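Local atomic coordinates of sgbp-b (Bacteroides uniformis, PDB entry 7K44), a protein that probably binds xyloglucan at the cell surface, as a glycan-binding component of a polysaccharide utilization system in a human gut bacterium. Residues 153-158 with 174-179; 178-183 with 203-208; 131-136 with 379-384. All coordinates share one frame; numbering follows the deposited sequence.

Contact 1: 153-158 with 174-179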
loop_
_atom_site.group_PDB
_atom_site.type_symbol
_atom_site.label_atom_id
_atom_site.label_comp_id
_atom_site.label_asym_id
_atom_site.label_seq_id
_atom_site.Cartn_x
_atom_site.Cartn_y
_atom_site.Cartn_z
ATOM N N VAL A 153 14.285 -0.713 -12.153
ATOM C CA VAL A 153 15.374 0.230 -12.338
ATOM C C VAL A 153 15.419 1.262 -11.219
ATOM O O VAL A 153 16.497 1.612 -10.736
ATOM C CB VAL A 153 15.248 0.905 -13.721
ATOM C CG1 VAL A 153 16.250 2.031 -13.864
ATOM C CG2 VAL A 153 15.441 -0.126 -14.823
ATOM N N SER A 154 14.261 1.762 -10.795
ATOM C CA SER A 154 14.253 2.804 -9.781
ATOM C C SER A 154 12.868 2.886 -9.168
ATOM O O SER A 154 11.870 2.500 -9.779
ATOM C CB SER A 154 14.636 4.166 -10.370
ATOM O OG SER A 154 13.691 4.578 -11.348
ATOM N N ILE A 155 12.832 3.388 -7.933
ATOM C CA ILE A 155 11.602 3.812 -7.279
ATOM C C ILE A 155 11.842 5.228 -6.780
ATOM O O ILE A 155 12.778 5.468 -6.006
ATOM C CB ILE A 155 11.206 2.874 -6.128
ATOM C CG1 ILE A 155 11.104 1.433 -6.633
ATOM C CG2 ILE A 155 9.882 3.333 -5.513
ATOM C CD1 ILE A 155 10.711 0.431 -5.577
ATOM N N THR A 156 11.022 6.168 -7.244
ATOM C CA THR A 156 11.275 7.580 -7.020
ATOM C C THR A 156 10.015 8.278 -6.521
ATOM O O THR A 156 8.886 7.815 -6.720
ATOM C CB THR A 156 11.768 8.266 -8.300
ATOM O OG1 THR A 156 10.755 8.173 -9.308
ATOM C CG2 THR A 156 13.036 7.583 -8.812
ATOM N N MET A 157 10.237 9.422 -5.879
ATOM C CA MET A 157 9.149 10.245 -5.353
ATOM C C MET A 157 9.669 11.679 -5.354
ATOM O O MET A 157 10.461 12.052 -4.488
ATOM C CB MET A 157 8.765 9.796 -3.951
ATOM C CG MET A 157 9.950 9.330 -3.125
ATOM S SD MET A 157 9.479 8.477 -1.615
ATOM C CE MET A 157 8.634 7.041 -2.253
ATOM N N GLY A 158 9.229 12.466 -6.325
ATOM C CA GLY A 158 9.792 13.802 -6.434
ATOM C C GLY A 158 11.281 13.701 -6.715
ATOM O O GLY A 158 11.719 12.959 -7.600
ATOM N N ASP A 174 4.038 -8.820 -8.436
ATOM C CA ASP A 174 2.820 -8.046 -8.216
ATOM C C ASP A 174 2.800 -7.349 -6.863
ATOM O O ASP A 174 1.771 -6.778 -6.489
ATOM C CB ASP A 174 1.569 -8.918 -8.365
ATOM C CG ASP A 174 1.551 -10.083 -7.395
ATOM O OD1 ASP A 174 2.545 -10.265 -6.659
ATOM O OD2 ASP A 174 0.542 -10.817 -7.371
ATOM N N MET A 175 3.902 -7.395 -6.121
ATOM C CA MET A 175 3.977 -6.770 -4.808
ATOM C C MET A 175 5.434 -6.455 -4.520
ATOM O O MET A 175 6.323 -7.238 -4.870
ATOM C CB MET A 175 3.431 -7.714 -3.730
ATOM C CG MET A 175 3.104 -7.036 -2.417
ATOM S SD MET A 175 3.833 -7.863 -1.004
ATOM C CE MET A 175 5.531 -7.383 -1.228
ATOM N N LEU A 176 5.681 -5.307 -3.900
ATOM C CA LEU A 176 7.036 -5.026 -3.465
ATOM C C LEU A 176 6.986 -4.239 -2.168
ATOM O O LEU A 176 5.968 -3.626 -1.831
ATOM C CB LEU A 176 7.900 -4.326 -4.532
ATOM C CG LEU A 176 7.476 -2.962 -5.073
ATOM C CD1 LEU A 176 7.821 -1.849 -4.104
ATOM C CD2 LEU A 176 8.136 -2.705 -6.411
ATOM N N THR A 177 8.095 -4.286 -1.445
ATOM C CA THR A 177 8.294 -3.438 -0.280
ATOM C C THR A 177 9.610 -2.693 -0.430
ATOM O O THR A 177 10.532 -3.155 -1.104
ATOM C CB THR A 177 8.307 -4.237 1.031
ATOM O OG1 THR A 177 9.379 -5.183 1.002
ATOM C CG2 THR A 177 7.009 -4.966 1.220
ATOM N N PHE A 178 9.687 -1.525 0.202
ATOM C CA PHE A 178 10.924 -0.761 0.261
ATOM C C PHE A 178 10.918 0.077 1.530
ATOM O O PHE A 178 9.882 0.254 2.176
ATOM C CB PHE A 178 11.137 0.119 -0.985
ATOM C CG PHE A 178 10.105 1.213 -1.165
ATOM C CD1 PHE A 178 10.301 2.465 -0.603
ATOM C CD2 PHE A 178 8.955 0.995 -1.926
ATOM C CE1 PHE A 178 9.358 3.485 -0.770
ATOM C CE2 PHE A 178 8.012 2.011 -2.109
ATOM C CZ PHE A 178 8.218 3.259 -1.525
ATOM N N THR A 179 12.090 0.592 1.886
ATOM C CA THR A 179 12.214 1.497 3.018
ATOM C C THR A 179 12.025 2.927 2.538
ATOM O O THR A 179 12.662 3.357 1.570
ATOM C CB THR A 179 13.579 1.344 3.687
ATOM O OG1 THR A 179 13.724 -0.010 4.139
ATOM C CG2 THR A 179 13.711 2.319 4.865
#
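Ile155 on strand 153-157 meets Leu176 and Phe178 of strand 175-179 inside a beta sandwich, the immunoglobulin-like fold of IPT/TIG domains. The strands belong to two different antiparallel sheets; their axes pass 10.3 Å apart at 62°, and side chains alone bridge the gap. Ile155 CD1 comes tip to tip against Leu176 CD1 at 4.0 Å. The same methyl lies 4.1 Å from Phe178 CD2, while Ile155 CG2 sits over one face of the ring, displaced toward its rim and 4.1 Å from Phe178 CE2. Both branches of the isoleucine therefore bear on the aromatic ring. Leu176 CD1 adds a methyl in the ring plane, at its edge. Phe178 reaches inward with CG between its backbone N and carbonyl carbon (chi1 64°), a placement that carries the ring under Ile155. Val162 touches both Ile155 and Phe178, Val142 flanks the ring from strand 141-147, and Ile192 of strand 188-194 packs on Leu176. Backbone bonds from Ile155 to Val162 and from Thr156 to Ala191 fix the strand that carries the isoleucine, and just before it Val153 and Ser154 form a classic beta bulge opposite Thr193. Farther along, Met157 and Phe178 point at each other, a touch less certain because the methionine has a second conformer; in the one described, Met157 CE meets the ring obliquely, 3.9 Å from Phe178 CZ.

Contact 2: 178-183 with 203-208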
loop_
_atom_site.group_PDB
_atom_site.type_symbol
_atom_site.label_atom_id
_atom_site.label_comp_id
_atom_site.label_asym_id
_atom_site.label_seq_id
_atom_site.Cartn_x
_atom_site.Cartn_y
_atom_site.Cartn_z
ATOM N N PHE A 178 9.687 -1.525 0.202
ATOM C CA PHE A 178 10.924 -0.761 0.261
ATOM C C PHE A 178 10.918 0.077 1.530
ATOM O O PHE A 178 9.882 0.254 2.176
ATOM C CB PHE A 178 11.137 0.119 -0.985
ATOM C CG PHE A 178 10.105 1.213 -1.165
ATOM C CD1 PHE A 178 10.301 2.465 -0.603
ATOM C CD2 PHE A 178 8.955 0.995 -1.926
ATOM C CE1 PHE A 178 9.358 3.485 -0.770
ATOM C CE2 PHE A 178 8.012 2.011 -2.109
ATOM C CZ PHE A 178 8.218 3.259 -1.525
ATOM N N THR A 179 12.090 0.592 1.886
ATOM C CA THR A 179 12.214 1.497 3.018
ATOM C C THR A 179 12.025 2.927 2.538
ATOM O O THR A 179 12.662 3.357 1.570
ATOM C CB THR A 179 13.579 1.344 3.687
ATOM O OG1 THR A 179 13.724 -0.010 4.139
ATOM C CG2 THR A 179 13.711 2.319 4.865
ATOM N N MET A 180 11.149 3.652 3.204
ATOM C CA MET A 180 10.884 5.017 2.806
ATOM C C MET A 180 12.132 5.861 3.034
ATOM O O MET A 180 12.670 5.880 4.151
ATOM C CB MET A 180 9.723 5.571 3.630
ATOM C CG MET A 180 9.419 7.028 3.370
ATOM S SD MET A 180 8.733 7.253 1.719
ATOM C CE MET A 180 8.765 9.039 1.665
ATOM N N PRO A 181 12.618 6.563 2.019
ATOM C CA PRO A 181 13.793 7.423 2.202
ATOM C C PRO A 181 13.431 8.755 2.842
ATOM O O PRO A 181 12.312 8.931 3.337
ATOM C CB PRO A 181 14.291 7.622 0.767
ATOM C CG PRO A 181 13.046 7.544 -0.061
ATOM C CD PRO A 181 12.156 6.536 0.617
ATOM N N ARG A 182 14.375 9.697 2.839
ATOM C CA ARG A 182 14.090 11.058 3.274
ATOM C C ARG A 182 12.865 11.592 2.544
ATOM O O ARG A 182 12.682 11.346 1.351
ATOM C CB ARG A 182 15.289 11.952 2.958
ATOM C CG ARG A 182 15.245 13.302 3.641
ATOM C CD ARG A 182 16.648 13.843 3.838
ATOM N NE ARG A 182 17.073 14.643 2.693
ATOM C CZ ARG A 182 17.838 14.189 1.705
ATOM N NH1 ARG A 182 18.267 12.932 1.718
ATOM N NH2 ARG A 182 18.177 14.991 0.703
ATOM N N ALA A 183 12.042 12.332 3.275
ATOM C CA ALA A 183 10.753 12.768 2.762
ATOM C C ALA A 183 10.924 13.699 1.562
ATOM O O ALA A 183 11.837 14.532 1.539
ATOM C CB ALA A 183 9.992 13.511 3.861
ATOM N N GLY A 203 -0.240 12.737 -6.674
ATOM C CA GLY A 203 -0.789 13.067 -5.371
ATOM C C GLY A 203 -0.031 12.483 -4.203
ATOM O O GLY A 203 -0.512 12.559 -3.067
ATOM N N PHE A 204 1.141 11.909 -4.445
ATOM C CA PHE A 204 1.917 11.286 -3.386
ATOM C C PHE A 204 2.564 12.342 -2.487
ATOM O O PHE A 204 2.933 13.435 -2.926
ATOM C CB PHE A 204 2.990 10.393 -4.022
ATOM C CG PHE A 204 3.703 9.520 -3.042
ATOM C CD1 PHE A 204 3.075 8.413 -2.496
ATOM C CD2 PHE A 204 5.009 9.794 -2.689
ATOM C CE1 PHE A 204 3.743 7.609 -1.582
ATOM C CE2 PHE A 204 5.678 9.004 -1.779
ATOM C CZ PHE A 204 5.048 7.906 -1.235
ATOM N N TYR A 205 2.676 12.014 -1.203
ATOM C CA TYR A 205 3.270 12.897 -0.204
ATOM C C TYR A 205 2.663 14.303 -0.149
ATOM O O TYR A 205 3.378 15.302 -0.306
ATOM C CB TYR A 205 4.786 12.952 -0.338
ATOM C CG TYR A 205 5.451 12.794 1.007
ATOM C CD1 TYR A 205 5.635 11.533 1.569
ATOM C CD2 TYR A 205 5.845 13.905 1.733
ATOM C CE1 TYR A 205 6.230 11.396 2.822
ATOM C CE2 TYR A 205 6.437 13.773 2.987
ATOM C CZ TYR A 205 6.623 12.518 3.517
ATOM O OH TYR A 205 7.206 12.386 4.761
ATOM N N PRO A 206 1.349 14.416 0.094
ATOM C CA PRO A 206 0.632 15.710 0.021
ATOM C C PRO A 206 0.848 16.592 1.246
ATOM O O PRO A 206 -0.069 16.921 2.025
ATOM C CB PRO A 206 -0.826 15.267 -0.133
ATOM C CG PRO A 206 -0.894 13.980 0.615
ATOM C CD PRO A 206 0.435 13.294 0.380
ATOM N N LEU A 207 2.095 17.032 1.413
ATOM C CA LEU A 207 2.433 17.869 2.566
ATOM C C LEU A 207 1.657 19.178 2.582
ATOM O O LEU A 207 1.354 19.707 3.658
ATOM C CB LEU A 207 3.926 18.184 2.567
ATOM C CG LEU A 207 4.860 17.044 2.946
ATOM C CD1 LEU A 207 6.302 17.524 2.906
ATOM C CD2 LEU A 207 4.490 16.529 4.331
ATOM N N GLU A 208 1.350 19.724 1.404
ATOM C CA GLU A 208 0.615 20.976 1.326
ATOM C C GLU A 208 -0.788 20.844 1.898
ATOM O O GLU A 208 -1.409 21.861 2.235
ATOM C CB GLU A 208 0.555 21.423 -0.135
ATOM C CG GLU A 208 1.904 21.860 -0.709
ATOM C CD GLU A 208 2.689 20.722 -1.352
ATOM O OE1 GLU A 208 2.315 19.543 -1.166
ATOM O OE2 GLU A 208 3.686 21.007 -2.058
#
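Met180 holds CG anti to its backbone N (chi1 176°) and then bends at chi2 (69°), and this kink lays its terminal methyl against Tyr205. The tyrosine comes to meet it with chi1 at -133°, well off a staggered value, on a backbone of left-handed conformation. Met180 CE is 3.6 Å from Tyr205 CE1, a close apolar touch in which the thioether arm runs slantwise to the ring. Ala183 takes the phenol end: its CB lies 3.5 Å from Tyr205 CZ and only 3.1 Å from Tyr205 OH, tight packing of a methyl on the C-O bond. One ring thus spans two points of segment 178-183, carbon meeting carbon along the CD1-CE1 side and carbon meeting oxygen at its end. On the tyrosine's own segment, Leu207 CD1 stands at the ring edge, in plane. Leu207 N donates to Tyr205 O at 2.8 Å, closing an inverse gamma turn centred on Pro206. The opposing loop is held by Thr138 OG1 at Pro181 O and by Arg160 NE at Ala183 O. The contact closes one end of the IPT/TIG sandwich: segment 178-183 leaves strand 175-179 of one sheet, while 203-208 leaves strand 197-204 of the other through a G1 beta bulge opposite Cys188 and enters the 3-10 segment that begins at Leu207, ahead of strand 210-212.

Contact 3: 131-136 with 379-384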
loop_
_atom_site.group_PDB
_atom_site.type_symbol
_atom_site.label_atom_id
_atom_site.label_comp_id
_atom_site.label_asym_id
_atom_site.label_seq_id
_atom_site.Cartn_x
_atom_site.Cartn_y
_atom_site.Cartn_z
ATOM N N VAL A 131 -1.098 1.494 -2.710
ATOM C CA VAL A 131 0.098 1.843 -1.952
ATOM C C VAL A 131 -0.286 1.886 -0.477
ATOM O O VAL A 131 -1.395 2.308 -0.122
ATOM C CB VAL A 131 0.726 3.185 -2.395
ATOM C CG1 VAL A 131 2.085 3.375 -1.749
ATOM C CG2 VAL A 131 0.850 3.254 -3.898
ATOM N N SER A 132 0.627 1.430 0.383
ATOM C CA SER A 132 0.288 1.296 1.792
ATOM C C SER A 132 0.007 2.645 2.449
ATOM O O SER A 132 -0.860 2.733 3.327
ATOM C CB SER A 132 1.374 0.473 2.494
ATOM O OG SER A 132 2.598 1.158 2.499
ATOM N N SER A 133 0.681 3.704 2.013
ATOM C CA SER A 133 0.355 5.025 2.521
ATOM C C SER A 133 0.798 6.044 1.485
ATOM O O SER A 133 1.779 5.826 0.767
ATOM C CB SER A 133 1.054 5.299 3.852
ATOM O OG SER A 133 0.838 6.642 4.253
ATOM N N MET A 134 0.058 7.155 1.404
ATOM C CA MET A 134 0.471 8.256 0.542
ATOM C C MET A 134 1.427 9.197 1.246
ATOM O O MET A 134 1.908 10.152 0.631
ATOM C CB MET A 134 -0.738 9.039 0.035
ATOM C CG MET A 134 -1.649 8.244 -0.877
ATOM S SD MET A 134 -0.946 7.922 -2.520
ATOM C CE MET A 134 -1.418 9.426 -3.372
ATOM N N MET A 135 1.712 8.953 2.521
ATOM C CA MET A 135 2.650 9.790 3.273
ATOM C C MET A 135 3.454 8.924 4.234
ATOM O O MET A 135 3.422 9.116 5.451
ATOM C CB MET A 135 1.923 10.929 3.997
ATOM C CG MET A 135 2.874 12.020 4.420
ATOM S SD MET A 135 2.040 13.439 5.161
ATOM C CE MET A 135 1.379 14.220 3.708
ATOM N N PRO A 136 4.222 7.967 3.712
ATOM C CA PRO A 136 4.989 7.086 4.604
ATOM C C PRO A 136 6.057 7.846 5.375
ATOM O O PRO A 136 6.722 8.750 4.856
ATOM C CB PRO A 136 5.629 6.068 3.650
ATOM C CG PRO A 136 4.889 6.218 2.372
ATOM C CD PRO A 136 4.459 7.644 2.295
ATOM N N ASN A 379 0.131 13.653 11.279
ATOM C CA ASN A 379 -0.003 13.985 9.856
ATOM C C ASN A 379 -1.447 13.911 9.360
ATOM O O ASN A 379 -1.761 13.188 8.419
ATOM C CB ASN A 379 0.935 13.134 8.997
ATOM C CG ASN A 379 2.367 13.611 9.072
ATOM O OD1 ASN A 379 2.622 14.769 9.401
ATOM N ND2 ASN A 379 3.308 12.729 8.737
ATOM N N PHE A 380 -2.322 14.697 9.994
ATOM C CA PHE A 380 -3.690 14.821 9.506
ATOM C C PHE A 380 -3.698 15.719 8.272
ATOM O O PHE A 380 -3.152 16.828 8.293
ATOM C CB PHE A 380 -4.602 15.400 10.589
ATOM C CG PHE A 380 -4.750 14.527 11.801
ATOM C CD1 PHE A 380 -3.801 14.552 12.814
ATOM C CD2 PHE A 380 -5.844 13.695 11.938
ATOM C CE1 PHE A 380 -3.935 13.753 13.950
ATOM C CE2 PHE A 380 -5.992 12.887 13.065
ATOM C CZ PHE A 380 -5.035 12.910 14.066
ATOM N N ARG A 381 -4.310 15.235 7.192
ATOM C CA ARG A 381 -4.387 15.972 5.938
ATOM C C ARG A 381 -5.782 15.817 5.355
ATOM O O ARG A 381 -6.486 14.851 5.651
ATOM C CB ARG A 381 -3.331 15.519 4.914
ATOM C CG ARG A 381 -3.379 14.039 4.526
ATOM C CD ARG A 381 -2.373 13.210 5.297
ATOM N NE ARG A 381 -2.211 11.853 4.757
ATOM C CZ ARG A 381 -1.579 10.878 5.402
ATOM N NH1 ARG A 381 -1.471 9.661 4.846
ATOM N NH2 ARG A 381 -1.031 11.115 6.600
ATOM N N VAL A 382 -6.192 16.798 4.551
ATOM C CA VAL A 382 -7.448 16.729 3.803
ATOM C C VAL A 382 -7.091 16.575 2.332
ATOM O O VAL A 382 -6.426 17.450 1.759
ATOM C CB VAL A 382 -8.329 17.970 4.024
ATOM C CG1 VAL A 382 -9.600 17.836 3.179
ATOM C CG2 VAL A 382 -8.668 18.147 5.497
ATOM N N VAL A 383 -7.539 15.469 1.719
ATOM C CA VAL A 383 -7.107 15.090 0.378
ATOM C C VAL A 383 -8.283 14.537 -0.412
ATOM O O VAL A 383 -9.274 14.068 0.143
ATOM C CB VAL A 383 -5.974 14.038 0.407
ATOM C CG1 VAL A 383 -4.687 14.625 0.980
ATOM C CG2 VAL A 383 -6.413 12.808 1.175
ATOM N N LYS A 384 -8.130 14.545 -1.736
ATOM C CA LYS A 384 -9.147 13.959 -2.596
ATOM C C LYS A 384 -9.119 12.441 -2.487
ATOM O O LYS A 384 -8.053 11.825 -2.363
ATOM C CB LYS A 384 -8.902 14.388 -4.041
ATOM C CG LYS A 384 -9.329 15.819 -4.292
ATOM C CD LYS A 384 -9.188 16.254 -5.740
ATOM C CE LYS A 384 -9.763 17.656 -5.920
ATOM N NZ LYS A 384 -9.399 18.270 -7.231
HETATM O O HOH W 1 2.349 10.249 7.661
#
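Ser133 and Met135 bring the loop after strand 127-131 up to the buried side chain of Arg381. Ser133 OG accepts from Met135 N at 3.0 Å (164° at the hydrogen), an ST turn that shapes the loop. The same hydroxyl is hydrogen-bonded to Glu288, the salt-bridge partner of Arg381, whereas Arg381 NH1 is merely nearby, 3.8 Å from Ser133 OG. At Met134 the backbone N bonds Gln333 OE1, which also receives Arg381 NH1. Met135 makes the broadest contact. Its CB lies over one face of the guanidinium, 3.7 Å from Arg381 NH1, and the chain, with CG anti to the backbone N (chi1 -163°), slides past the arginine in the opposite direction. It crosses Asn379 at about a right angle, with Met135 SD 3.9 Å from Asn379 ND2. A water ties the pair, donating to Met135 O at 2.7 Å and accepting from Asn379 ND2 at 2.9 Å. That amide nitrogen also bonds Asp241, a calcium ligand, so Asn379 stands in the second shell of the metal site. Arg381 NH2 reaches back to Asn379 O at 2.9 Å, and NE goes to Gln286. A leucine in place of Arg381 would probably leave Glu288 without its opposite charge, and Asn379 O and Gln333 OE1 without the bonds from the guanidinium. Strand 371-384, which carries these groups, pairs with strands 210-212, 243-248 and 283-291 of the xyloglucan-binding domain, and the loop from the IPT/TIG domain docks against it.

All three contacts are buried, but they move from the middle of the IPT/TIG sandwich to its border with the next domain. Contacts 1 and 2 share strand 175-179, and neither has a hydrogen bond across it; contact 1 is wholly apolar, while contact 2 includes a tyrosine hydroxyl against a methyl. They adjoin where Met157, in the conformer described, packs on Met180 and Phe204. Contact 3 joins two domains and differs in chemistry, with charge, amide and water around a methionine, close to the calcium site. Contacts 2 and 3 meet through a probable hydrogen bond from Tyr205 N to Met134 O at 2.7 Å. Contacts 1 and 3 do not touch, so contact 2 is the intermediate between sandwich core and interface.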